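Side-chain contacts in NEQ263 (Nanoarchaeum equitans Kin4-M, PDB 5BN3), which forms, together with NeqA, the core complex of an archaeal ATP synthase and probably binds ATP: residues B[111-114]-B[118-121]; B[147-152]-B[387-392]; B[319-324]-B[345-350]; B[337-342]-B[396-401]. All coordinates share one frame; numbering follows the deposited sequence.

The four contacts lie at or near the junction of the nucleotide-binding and helical C-terminal domains; interaction 4 lies within the latter. Interaction 1 comes first along the chain and pins a loop to helix 116-119. It touches interaction 2, about 10 Å away between centres, where helix 140-151 meets the loop before helix 394-408, and interaction 4, about 11 Å away, where helix 334-356 packs on helix 394-408. Interaction 3 is nested within interaction 2, centres about 22 Å apart, and shares helix 334-356 with interaction 4, whose segments alternate with those of both. Interactions 2 and 3 tie the C-terminal helices to the nucleotide-binding domain at two separate places.

Interaction 1. Residues B[111-114]-B[118-121]; sequences LYTG and IDVA
The ring of Tyr112 and the carboxylate of Asp119 stand nearly perpendicular, their planes 82° apart. The carboxylate sits at the edge of the ring, with Tyr112 CD1 3.8 Å from Asp119 CG. Around the carboxylate, two backbone N-H groups come in on the syn sides of its oxygens, while the Thr113 hydroxyl arrives from above its plane. The motif is a loop, running from strand 110-111, gathered round an acid of the short helix 116-119 of the P-loop NTPase-type domain. Thr113 N gives OD1 of Asp119 a straight bond of 3.0 Å (167°). Thr113 OG1 donates to the same oxygen at 2.8 Å, and it also takes the N-H of Ile115, closing an ST turn. A chi1 of 66° places that hydroxyl between the backbone N and carbonyl carbon of its residue, turned to the acid. Gly114 N reaches the other oxygen, Asp119 OD2, at 2.8 Å by a more bent bond. Were Asp119 an alanine, the amides of Thr113 and Gly114 and the Thr113 hydroxyl would probably lose the carboxylate that takes all three. Ile118 CG2 adds apolar contact, 4.1 Å from Thr113 CG2. His336 of helix 334-356 packs against Tyr112 as well. One water donates to both Leu111 O and Asp119 OD1, 2.8 Å from each, so three donors grip OD1.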
loop_
_atom_site.group_PDB
_atom_site.type_symbol
_atom_site.label_atom_id
_atom_site.label_comp_id
_atom_site.label_asym_id
_atom_site.label_seq_id
_atom_site.Cartn_x
_atom_site.Cartn_y
_atom_site.Cartn_z
ATOM N N LEU B 111 -14.118 33.498 -22.819
ATOM C CA LEU B 111 -14.315 34.495 -21.771
ATOM C C LEU B 111 -12.943 34.975 -21.314
ATOM O O LEU B 111 -12.220 34.244 -20.631
ATOM C CB LEU B 111 -15.067 33.893 -20.579
ATOM C CG LEU B 111 -16.535 33.498 -20.751
ATOM C CD1 LEU B 111 -17.019 32.706 -19.549
ATOM C CD2 LEU B 111 -17.394 34.732 -20.934
ATOM N N TYR B 112 -12.574 36.196 -21.684
ATOM C CA TYR B 112 -11.254 36.707 -21.324
ATOM C C TYR B 112 -11.137 37.081 -19.847
ATOM O O TYR B 112 -11.929 37.864 -19.318
ATOM C CB TYR B 112 -10.845 37.864 -22.240
ATOM C CG TYR B 112 -10.403 37.373 -23.591
ATOM C CD1 TYR B 112 -9.132 36.853 -23.771
ATOM C CD2 TYR B 112 -11.262 37.399 -24.679
ATOM C CE1 TYR B 112 -8.724 36.389 -24.994
ATOM C CE2 TYR B 112 -10.859 36.936 -25.911
ATOM C CZ TYR B 112 -9.588 36.433 -26.056
ATOM O OH TYR B 112 -9.162 35.965 -27.269
ATOM N N THR B 113 -10.136 36.501 -19.193
ATOM C CA THR B 113 -9.921 36.691 -17.767
ATOM C C THR B 113 -8.997 37.865 -17.502
ATOM O O THR B 113 -9.012 38.439 -16.415
ATOM C CB THR B 113 -9.312 35.428 -17.121
ATOM O OG1 THR B 113 -7.988 35.217 -17.630
ATOM C CG2 THR B 113 -10.167 34.213 -17.427
ATOM N N GLY B 114 -8.185 38.212 -18.497
ATOM C CA GLY B 114 -7.194 39.260 -18.336
ATOM C C GLY B 114 -5.911 38.720 -17.736
ATOM O O GLY B 114 -4.966 39.468 -17.479
ATOM N N ILE B 118 -3.538 32.196 -18.323
ATOM C CA ILE B 118 -4.772 31.512 -18.703
ATOM C C ILE B 118 -5.165 31.816 -20.152
ATOM O O ILE B 118 -5.318 30.903 -20.962
ATOM C CB ILE B 118 -5.940 31.912 -17.776
ATOM C CG1 ILE B 118 -5.719 31.356 -16.365
ATOM C CG2 ILE B 118 -7.264 31.413 -18.334
ATOM C CD1 ILE B 118 -6.813 31.734 -15.379
ATOM N N ASP B 119 -5.316 33.099 -20.475
ATOM C CA ASP B 119 -5.899 33.521 -21.753
ATOM C C ASP B 119 -5.205 33.020 -23.026
ATOM O O ASP B 119 -5.873 32.678 -24.001
ATOM C CB ASP B 119 -6.022 35.048 -21.802
ATOM C CG ASP B 119 -7.086 35.582 -20.863
ATOM O OD1 ASP B 119 -7.935 34.790 -20.402
ATOM O OD2 ASP B 119 -7.080 36.801 -20.596
ATOM N N VAL B 120 -3.876 32.989 -23.025
ATOM C CA VAL B 120 -3.138 32.590 -24.223
ATOM C C VAL B 120 -3.246 31.094 -24.517
ATOM O O VAL B 120 -3.784 30.694 -25.546
ATOM C CB VAL B 120 -1.650 32.991 -24.135
ATOM C CG1 VAL B 120 -0.904 32.521 -25.367
ATOM C CG2 VAL B 120 -1.521 34.497 -23.992
ATOM N N ALA B 121 -2.751 30.270 -23.601
ATOM C CA ALA B 121 -2.662 28.835 -23.855
ATOM C C ALA B 121 -3.855 28.031 -23.343
ATOM O O ALA B 121 -4.170 26.980 -23.891
ATOM C CB ALA B 121 -1.375 28.283 -23.285
HETATM O O HOH W 1 -9.849 32.841 -20.919
#

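Interaction 2. Residues B[147-152]-B[387-392]; sequences IARNVA and DYYEYR
Arg149 turns the end of its guanidinium to the carbonyl of Tyr388, and both terminal nitrogens bond to that one oxygen: NH1 of Arg149 is 3.0 Å from Tyr388 O and NH2 is 2.9 Å from it. The NH1 bond lies in the carbonyl plane on a lone pair; NH2 comes from above that plane. NH2 also sits over the centre of the Tyr388 ring, with the guanidinium nearly perpendicular to it (86°), a cation-pi contact in which Arg149 CZ is 4.7 Å from the centroid. Glu175 lies near both NH2, as a long, weak ion pair, and the Tyr388 hydroxyl, as a weak hydrogen bond. Tyr389 lays CD1 over one face of the guanidinium, 3.7 Å from Arg149 NH2. A bend at chi3 (-49°) in an otherwise extended chain swings the group to this place. NH1 has a further acceptor in a water that donates weakly to Tyr389 O. The contact joins helix 140-151 of the nucleotide-binding domain to the loop between helices 367-384 and 394-408 of the C-terminal domain; a type I turn, Asp387 to Glu390, shapes that loop, and Asp387 OD1 takes the N-H of Tyr389 in an Asx turn. A methionine in place of Arg149 would probably leave Tyr388 O without its two donors and the Tyr388 ring without its cation. Asn150 ND2 bonds to Gln146 O and to a second water, which gives a weak bond to Glu390 O. Asn150 OD1 comes obliquely to the Tyr391 ring, 3.1 Å from Tyr391 CD2.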
loop_
_atom_site.group_PDB
_atom_site.type_symbol
_atom_site.label_atom_id
_atom_site.label_comp_id
_atom_site.label_asym_id
_atom_site.label_seq_id
_atom_site.Cartn_x
_atom_site.Cartn_y
_atom_site.Cartn_z
ATOM N N ILE B 147 -10.597 35.947 -11.578
ATOM C CA ILE B 147 -11.317 35.460 -12.750
ATOM C C ILE B 147 -12.758 35.968 -12.739
ATOM O O ILE B 147 -13.230 36.530 -13.726
ATOM C CB ILE B 147 -11.314 33.918 -12.812
ATOM C CG1 ILE B 147 -9.930 33.402 -13.218
ATOM C CG2 ILE B 147 -12.355 33.417 -13.794
ATOM C CD1 ILE B 147 -9.784 31.893 -13.094
ATOM N N ALA B 148 -13.445 35.773 -11.616
ATOM C CA ALA B 148 -14.835 36.202 -11.474
ATOM C C ALA B 148 -15.006 37.701 -11.714
ATOM O O ALA B 148 -16.003 38.134 -12.297
ATOM C CB ALA B 148 -15.360 35.822 -10.103
ATOM N N ARG B 149 -14.031 38.484 -11.263
ATOM C CA ARG B 149 -14.059 39.937 -11.419
ATOM C C ARG B 149 -14.120 40.356 -12.888
ATOM O O ARG B 149 -14.727 41.372 -13.226
ATOM C CB ARG B 149 -12.825 40.560 -10.753
ATOM C CG ARG B 149 -12.858 42.081 -10.647
ATOM C CD ARG B 149 -11.461 42.656 -10.460
ATOM N NE ARG B 149 -10.715 41.969 -9.409
ATOM C CZ ARG B 149 -9.398 41.783 -9.428
ATOM N NH1 ARG B 149 -8.678 42.236 -10.445
ATOM N NH2 ARG B 149 -8.801 41.143 -8.434
ATOM N N ASN B 150 -13.507 39.562 -13.762
ATOM C CA ASN B 150 -13.352 39.953 -15.164
ATOM C C ASN B 150 -14.285 39.269 -16.171
ATOM O O ASN B 150 -14.553 39.824 -17.237
ATOM C CB ASN B 150 -11.891 39.797 -15.600
ATOM C CG ASN B 150 -10.965 40.766 -14.888
ATOM O OD1 ASN B 150 -11.046 41.979 -15.089
ATOM N ND2 ASN B 150 -10.072 40.236 -14.060
ATOM N N VAL B 151 -14.777 38.077 -15.841
ATOM C CA VAL B 151 -15.612 37.323 -16.779
ATOM C C VAL B 151 -17.102 37.368 -16.437
ATOM O O VAL B 151 -17.929 36.836 -17.178
ATOM C CB VAL B 151 -15.161 35.844 -16.901
ATOM C CG1 VAL B 151 -13.685 35.762 -17.252
ATOM C CG2 VAL B 151 -15.443 35.087 -15.610
ATOM N N ALA B 152 -17.441 38.010 -15.322
ATOM C CA ALA B 152 -18.826 38.044 -14.855
ATOM C C ALA B 152 -19.348 39.453 -14.582
ATOM O O ALA B 152 -20.206 39.644 -13.721
ATOM C CB ALA B 152 -18.980 37.183 -13.617
ATOM N N ASP B 387 0.010 41.069 -11.401
ATOM C CA ASP B 387 -0.653 41.545 -10.188
ATOM C C ASP B 387 -2.104 41.069 -10.084
ATOM O O ASP B 387 -2.781 40.863 -11.095
ATOM C CB ASP B 387 -0.598 43.072 -10.099
ATOM C CG ASP B 387 -1.040 43.590 -8.744
ATOM O OD1 ASP B 387 -2.250 43.849 -8.567
ATOM O OD2 ASP B 387 -0.180 43.728 -7.848
ATOM N N TYR B 388 -2.566 40.899 -8.849
ATOM C CA TYR B 388 -3.936 40.488 -8.557
ATOM C C TYR B 388 -4.960 41.483 -9.104
ATOM O O TYR B 388 -6.100 41.119 -9.400
ATOM C CB TYR B 388 -4.090 40.325 -7.041
ATOM C CG TYR B 388 -5.489 40.031 -6.554
ATOM C CD1 TYR B 388 -6.186 38.921 -7.004
ATOM C CD2 TYR B 388 -6.097 40.846 -5.612
ATOM C CE1 TYR B 388 -7.462 38.647 -6.546
ATOM C CE2 TYR B 388 -7.370 40.578 -5.148
ATOM C CZ TYR B 388 -8.047 39.477 -5.618
ATOM O OH TYR B 388 -9.314 39.205 -5.162
ATOM N N TYR B 389 -4.546 42.738 -9.245
ATOM C CA TYR B 389 -5.439 43.782 -9.740
ATOM C C TYR B 389 -5.102 44.213 -11.162
ATOM O O TYR B 389 -5.588 45.239 -11.640
ATOM C CB TYR B 389 -5.417 44.988 -8.799
ATOM C CG TYR B 389 -5.973 44.681 -7.434
ATOM C CD1 TYR B 389 -7.308 44.346 -7.275
ATOM C CD2 TYR B 389 -5.169 44.725 -6.306
ATOM C CE1 TYR B 389 -7.823 44.060 -6.035
ATOM C CE2 TYR B 389 -5.679 44.444 -5.057
ATOM C CZ TYR B 389 -7.008 44.113 -4.929
ATOM O OH TYR B 389 -7.529 43.829 -3.690
ATOM N N GLU B 390 -4.278 43.423 -11.840
ATOM C CA GLU B 390 -3.858 43.743 -13.199
ATOM C C GLU B 390 -4.680 42.987 -14.237
ATOM O O GLU B 390 -4.871 41.772 -14.125
ATOM C CB GLU B 390 -2.371 43.428 -13.386
ATOM C CG GLU B 390 -1.857 43.680 -14.796
ATOM C CD GLU B 390 -0.362 43.463 -14.925
ATOM O OE1 GLU B 390 0.270 43.036 -13.933
ATOM O OE2 GLU B 390 0.186 43.718 -16.019
ATOM N N TYR B 391 -5.168 43.712 -15.239
ATOM C CA TYR B 391 -5.872 43.106 -16.363
ATOM C C TYR B 391 -5.041 43.266 -17.629
ATOM O O TYR B 391 -4.675 44.381 -18.005
ATOM C CB TYR B 391 -7.246 43.761 -16.563
ATOM C CG TYR B 391 -8.066 43.128 -17.666
ATOM C CD1 TYR B 391 -7.875 43.481 -18.998
ATOM C CD2 TYR B 391 -9.035 42.182 -17.375
ATOM C CE1 TYR B 391 -8.620 42.899 -20.004
ATOM C CE2 TYR B 391 -9.787 41.598 -18.373
ATOM C CZ TYR B 391 -9.575 41.958 -19.683
ATOM O OH TYR B 391 -10.325 41.372 -20.676
ATOM N N ARG B 392 -4.753 42.154 -18.293
ATOM C CA ARG B 392 -4.031 42.204 -19.555
ATOM C C ARG B 392 -4.939 41.809 -20.711
ATOM O O ARG B 392 -5.555 40.743 -20.692
ATOM C CB ARG B 392 -2.806 41.285 -19.513
ATOM C CG ARG B 392 -1.820 41.617 -18.410
ATOM C CD ARG B 392 -0.500 40.916 -18.637
ATOM N NE ARG B 392 0.449 41.154 -17.552
ATOM C CZ ARG B 392 1.359 40.272 -17.153
ATOM N NH1 ARG B 392 1.438 39.089 -17.745
ATOM N NH2 ARG B 392 2.181 40.570 -16.159
HETATM O O HOH W 2 -8.375 44.052 -12.785
HETATM O O HOH W 3 -7.398 41.573 -13.335
#

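Interaction 3. Residues B[319-324]-B[345-350]; sequences DLLKSL and KSYAKG
Leu320 and Leu321 meet Tyr347 and Ala348 where a loop that winds like a helix over 320-322, but lacks its regular hydrogen-bond ladder, faces residues 345-350 of helix 334-356. The CA atoms of Leu321 and Ala348 come within 7.3 Å. The Tyr347 ring fits against both leucines. Leu320 crosses it at about a right angle, with CD1 over one face toward the rim and CB 3.9 Å from Tyr347 CE2. Leu321 instead comes to the ring's edge, its CG 4.0 Å from Tyr347 CD2, and sends CD1 onward to Ala348 CB at 3.7 Å. The small alanine lets that methyl come close to the helix backbone as well. Tyr347 holds CG anti to its own backbone N (chi1 -175°), which carries the ring toward the turn. The turn before strand 324-325, in the nucleotide-binding domain family region, docks here on helix 334-356 of the C-terminal helical domain. The phenol oxygen of Tyr347 bonds to Glu380 of helix 367-384. A water 2.8 Å from Tyr347 OH donates to it. The same water accepts from Leu320 N. Within the turn, Asp319 OD1 accepts from Leu321 N and Lys322 N, an Asx motif that sets the leucines' backbone, and Ser323 N and OG reach Asp319 O from opposite faces of its plane. Arg412 of the neighbouring V-type ATP synthase alpha chain donates from NH1 to Leu321 O and from NH2 to Ser323 O.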
loop_
_atom_site.group_PDB
_atom_site.type_symbol
_atom_site.label_atom_id
_atom_site.label_comp_id
_atom_site.label_asym_id
_atom_site.label_seq_id
_atom_site.Cartn_x
_atom_site.Cartn_y
_atom_site.Cartn_z
ATOM N N ASP B 319 0.964 26.337 -13.250
ATOM C CA ASP B 319 1.795 25.429 -14.037
ATOM C C ASP B 319 1.257 25.396 -15.465
ATOM O O ASP B 319 0.192 24.831 -15.721
ATOM C CB ASP B 319 1.768 24.025 -13.414
ATOM C CG ASP B 319 2.794 23.079 -14.027
ATOM O OD1 ASP B 319 2.973 23.077 -15.267
ATOM O OD2 ASP B 319 3.421 22.317 -13.260
ATOM N N LEU B 320 1.994 26.005 -16.391
ATOM C CA LEU B 320 1.544 26.144 -17.778
ATOM C C LEU B 320 1.385 24.811 -18.500
ATOM O O LEU B 320 0.612 24.705 -19.452
ATOM C CB LEU B 320 2.508 27.035 -18.570
ATOM C CG LEU B 320 2.396 28.547 -18.388
ATOM C CD1 LEU B 320 3.424 29.269 -19.245
ATOM C CD2 LEU B 320 1.001 29.012 -18.746
ATOM N N LEU B 321 2.112 23.796 -18.047
ATOM C CA LEU B 321 2.138 22.518 -18.750
ATOM C C LEU B 321 1.198 21.474 -18.146
ATOM O O LEU B 321 0.635 20.651 -18.867
ATOM C CB LEU B 321 3.573 21.992 -18.846
ATOM C CG LEU B 321 4.484 22.906 -19.669
ATOM C CD1 LEU B 321 5.904 22.379 -19.737
ATOM C CD2 LEU B 321 3.916 23.053 -21.058
ATOM N N LYS B 322 1.016 21.517 -16.831
ATOM C CA LYS B 322 0.062 20.624 -16.177
ATOM C C LYS B 322 -1.369 21.111 -16.365
ATOM O O LYS B 322 -2.317 20.330 -16.278
ATOM C CB LYS B 322 0.377 20.484 -14.686
ATOM C CG LYS B 322 1.615 19.655 -14.386
ATOM C CD LYS B 322 1.803 19.490 -12.883
ATOM C CE LYS B 322 3.059 18.697 -12.555
ATOM N NZ LYS B 322 3.307 18.648 -11.086
ATOM N N SER B 323 -1.517 22.407 -16.618
ATOM C CA SER B 323 -2.835 22.989 -16.843
ATOM C C SER B 323 -3.345 22.649 -18.238
ATOM O O SER B 323 -2.563 22.337 -19.141
ATOM C CB SER B 323 -2.812 24.505 -16.639
ATOM O OG SER B 323 -2.426 24.827 -15.315
ATOM N N LEU B 324 -4.663 22.706 -18.400
ATOM C CA LEU B 324 -5.302 22.314 -19.647
ATOM C C LEU B 324 -6.692 22.917 -19.764
ATOM O O LEU B 324 -7.445 22.949 -18.796
ATOM C CB LEU B 324 -5.406 20.787 -19.728
ATOM C CG LEU B 324 -6.263 20.228 -20.870
ATOM C CD1 LEU B 324 -5.617 20.529 -22.208
ATOM C CD2 LEU B 324 -6.497 18.730 -20.713
ATOM N N LYS B 345 5.271 24.955 -26.347
ATOM C CA LYS B 345 6.383 24.139 -26.833
ATOM C C LYS B 345 7.751 24.682 -26.418
ATOM O O LYS B 345 8.644 23.913 -26.066
ATOM C CB LYS B 345 6.305 23.978 -28.356
ATOM C CG LYS B 345 5.042 23.271 -28.851
ATOM C CD LYS B 345 5.323 21.841 -29.296
ATOM C CE LYS B 345 4.032 21.071 -29.573
ATOM N NZ LYS B 345 3.204 21.675 -30.652
ATOM N N SER B 346 7.914 26.000 -26.456
ATOM C CA SER B 346 9.187 26.620 -26.095
ATOM C C SER B 346 9.440 26.591 -24.587
ATOM O O SER B 346 10.579 26.432 -24.150
ATOM C CB SER B 346 9.256 28.059 -26.609
ATOM O OG SER B 346 9.013 28.117 -28.002
ATOM N N TYR B 347 8.379 26.752 -23.800
ATOM C CA TYR B 347 8.485 26.686 -22.344
ATOM C C TYR B 347 8.884 25.278 -21.918
ATOM O O TYR B 347 9.742 25.102 -21.054
ATOM C CB TYR B 347 7.156 27.091 -21.691
ATOM C CG TYR B 347 7.196 27.169 -20.180
ATOM C CD1 TYR B 347 8.078 28.023 -19.533
ATOM C CD2 TYR B 347 6.339 26.404 -19.402
ATOM C CE1 TYR B 347 8.117 28.102 -18.156
ATOM C CE2 TYR B 347 6.371 26.478 -18.019
ATOM C CZ TYR B 347 7.263 27.329 -17.404
ATOM O OH TYR B 347 7.305 27.412 -16.033
ATOM N N ALA B 348 8.263 24.280 -22.539
ATOM C CA ALA B 348 8.574 22.882 -22.251
ATOM C C ALA B 348 10.028 22.553 -22.573
ATOM O O ALA B 348 10.717 21.906 -21.783
ATOM C CB ALA B 348 7.643 21.969 -23.024
ATOM N N LYS B 349 10.488 22.991 -23.740
ATOM C CA LYS B 349 11.874 22.779 -24.138
ATOM C C LYS B 349 12.812 23.532 -23.196
ATOM O O LYS B 349 13.901 23.055 -22.879
ATOM C CB LYS B 349 12.086 23.218 -25.590
ATOM C CG LYS B 349 13.453 22.862 -26.159
ATOM C CD LYS B 349 13.354 22.461 -27.626
ATOM C CE LYS B 349 14.722 22.135 -28.211
ATOM N NZ LYS B 349 15.428 21.064 -27.454
ATOM N N GLY B 350 12.371 24.700 -22.738
ATOM C CA GLY B 350 13.133 25.476 -21.775
ATOM C C GLY B 350 13.281 24.761 -20.446
ATOM O O GLY B 350 14.328 24.846 -19.804
HETATM O O HOH W 4 4.533 27.163 -15.429
#

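Interaction 4. Residues B[337-342]-B[396-401]; sequences KKYADI and KSFEII
Tyr339 and Phe398 face each other across two helix segments, 337-342 and 396-401, whose axes pass 11.1 Å apart and cross at 44°. That wide spacing is taken up by an offset stack of the two rings, their centroids 4.2 Å apart and their planes only 11° from parallel. Phe398 slides across one face of the tyrosine: its CD1 is 3.6 Å from Tyr339 CG, and its CE1 reaches back over the tyrosine CB. At the other end of the overlap, Phe398 CB stands over the same face in a CH-pi contact, 4.0 Å from the centroid of the Tyr339 ring. Phe398 CG is anti to its own carbonyl carbon (chi1 -70°), and the side chain stands out across the gap from its helix, a ring face turned to the tyrosine. Ile401, one turn further on, meets the tyrosine at its edge, with CG2 4.0 Å from Tyr339 CD1. The same methyl lies 4.3 Å from Ile342 CG2, so a looser aliphatic contact continues the seam beyond the aromatic pair. The Tyr339 hydroxyl bonds to Asp402, which probably helps hold the ring's far end against helix 394-408. This is helix-to-helix packing within the C-terminal domain. His336, a turn before Tyr339 on helix 334-356, meets Phe398 edge-to-face. Helix 367-384 adds Phe383, which touches Ile400 and Ile401, and Val120 of interaction 1 packs on Ser397 and Ile401.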
loop_
_atom_site.group_PDB
_atom_site.type_symbol
_atom_site.label_atom_id
_atom_site.label_comp_id
_atom_site.label_asym_id
_atom_site.label_seq_id
_atom_site.Cartn_x
_atom_site.Cartn_y
_atom_site.Cartn_z
ATOM N N LYS B 337 -3.923 30.512 -31.846
ATOM C CA LYS B 337 -3.404 29.147 -31.835
ATOM C C LYS B 337 -1.893 29.127 -32.006
ATOM O O LYS B 337 -1.195 28.350 -31.356
ATOM C CB LYS B 337 -4.070 28.308 -32.931
ATOM C CG LYS B 337 -5.543 28.023 -32.682
ATOM C CD LYS B 337 -6.196 27.354 -33.889
ATOM C CE LYS B 337 -7.685 27.125 -33.654
ATOM N NZ LYS B 337 -8.366 26.526 -34.836
ATOM N N LYS B 338 -1.395 29.992 -32.882
ATOM C CA LYS B 338 0.035 30.083 -33.146
ATOM C C LYS B 338 0.808 30.512 -31.902
ATOM O O LYS B 338 1.850 29.938 -31.581
ATOM C CB LYS B 338 0.299 31.058 -34.296
ATOM C CG LYS B 338 1.764 31.198 -34.660
ATOM C CD LYS B 338 1.993 32.370 -35.602
ATOM C CE LYS B 338 3.476 32.664 -35.757
ATOM N NZ LYS B 338 4.226 31.484 -36.271
ATOM N N TYR B 339 0.293 31.516 -31.198
ATOM C CA TYR B 339 0.942 32.008 -29.986
ATOM C C TYR B 339 0.918 30.977 -28.860
ATOM O O TYR B 339 1.901 30.820 -28.138
ATOM C CB TYR B 339 0.301 33.319 -29.520
ATOM C CG TYR B 339 0.908 34.551 -30.150
ATOM C CD1 TYR B 339 2.063 35.119 -29.634
ATOM C CD2 TYR B 339 0.323 35.149 -31.257
ATOM C CE1 TYR B 339 2.621 36.244 -30.204
ATOM C CE2 TYR B 339 0.874 36.274 -31.835
ATOM C CZ TYR B 339 2.023 36.817 -31.304
ATOM O OH TYR B 339 2.577 37.938 -31.872
ATOM N N ALA B 340 -0.206 30.284 -28.710
ATOM C CA ALA B 340 -0.332 29.264 -27.673
ATOM C C ALA B 340 0.652 28.125 -27.905
ATOM O O ALA B 340 1.308 27.660 -26.973
ATOM C CB ALA B 340 -1.746 28.730 -27.628
ATOM N N ASP B 341 0.746 27.681 -29.154
ATOM C CA ASP B 341 1.653 26.600 -29.515
ATOM C C ASP B 341 3.112 26.984 -29.265
ATOM O O ASP B 341 3.875 26.200 -28.701
ATOM C CB ASP B 341 1.447 26.201 -30.979
ATOM C CG ASP B 341 1.827 24.758 -31.251
ATOM O OD1 ASP B 341 1.424 23.877 -30.462
ATOM O OD2 ASP B 341 2.530 24.504 -32.250
ATOM N N ILE B 342 3.493 28.191 -29.671
ATOM C CA ILE B 342 4.866 28.663 -29.497
ATOM C C ILE B 342 5.212 28.811 -28.010
ATOM O O ILE B 342 6.333 28.517 -27.596
ATOM C CB ILE B 342 5.110 29.990 -30.277
ATOM C CG1 ILE B 342 6.302 29.856 -31.232
ATOM C CG2 ILE B 342 5.316 31.172 -29.336
ATOM C CD1 ILE B 342 7.653 29.919 -30.542
ATOM N N LYS B 396 -1.994 42.498 -25.346
ATOM C CA LYS B 396 -0.890 42.779 -24.434
ATOM C C LYS B 396 -0.122 41.502 -24.098
ATOM O O LYS B 396 1.107 41.507 -24.019
ATOM C CB LYS B 396 -1.406 43.447 -23.154
ATOM C CG LYS B 396 -0.330 43.723 -22.110
ATOM C CD LYS B 396 0.774 44.612 -22.670
ATOM C CE LYS B 396 1.899 44.815 -21.665
ATOM N NZ LYS B 396 1.449 45.512 -20.432
ATOM N N SER B 397 -0.853 40.407 -23.913
ATOM C CA SER B 397 -0.238 39.115 -23.624
ATOM C C SER B 397 0.621 38.626 -24.791
ATOM O O SER B 397 1.688 38.047 -24.583
ATOM C CB SER B 397 -1.312 38.078 -23.279
ATOM O OG SER B 397 -1.959 38.401 -22.058
ATOM N N PHE B 398 0.149 38.861 -26.014
ATOM C CA PHE B 398 0.905 38.512 -27.215
ATOM C C PHE B 398 2.184 39.340 -27.316
ATOM O O PHE B 398 3.236 38.827 -27.697
ATOM C CB PHE B 398 0.055 38.734 -28.471
ATOM C CG PHE B 398 -1.074 37.752 -28.633
ATOM C CD1 PHE B 398 -1.090 36.556 -27.926
ATOM C CD2 PHE B 398 -2.117 38.023 -29.507
ATOM C CE1 PHE B 398 -2.132 35.655 -28.086
ATOM C CE2 PHE B 398 -3.158 37.128 -29.669
ATOM C CZ PHE B 398 -3.164 35.941 -28.960
ATOM N N GLU B 399 2.078 40.625 -26.979
ATOM C CA GLU B 399 3.219 41.539 -27.007
ATOM C C GLU B 399 4.324 41.103 -26.051
ATOM O O GLU B 399 5.510 41.209 -26.371
ATOM C CB GLU B 399 2.773 42.962 -26.655
ATOM C CG GLU B 399 1.940 43.651 -27.724
ATOM C CD GLU B 399 1.493 45.037 -27.301
ATOM O OE1 GLU B 399 2.081 45.584 -26.343
ATOM O OE2 GLU B 399 0.551 45.576 -27.919
ATOM N N ILE B 400 3.931 40.628 -24.874
ATOM C CA ILE B 400 4.888 40.128 -23.892
ATOM C C ILE B 400 5.641 38.920 -24.449
ATOM O O ILE B 400 6.864 38.835 -24.330
ATOM C CB ILE B 400 4.193 39.758 -22.560
ATOM C CG1 ILE B 400 3.613 41.011 -21.897
ATOM C CG2 ILE B 400 5.167 39.087 -21.617
ATOM C CD1 ILE B 400 2.834 40.731 -20.621
ATOM N N ILE B 401 4.906 37.999 -25.068
ATOM C CA ILE B 401 5.503 36.821 -25.692
ATOM C C ILE B 401 6.496 37.226 -26.782
ATOM O O ILE B 401 7.602 36.687 -26.851
ATOM C CB ILE B 401 4.422 35.889 -26.286
ATOM C CG1 ILE B 401 3.542 35.313 -25.171
ATOM C CG2 ILE B 401 5.056 34.759 -27.068
ATOM C CD1 ILE B 401 2.403 34.436 -25.673
#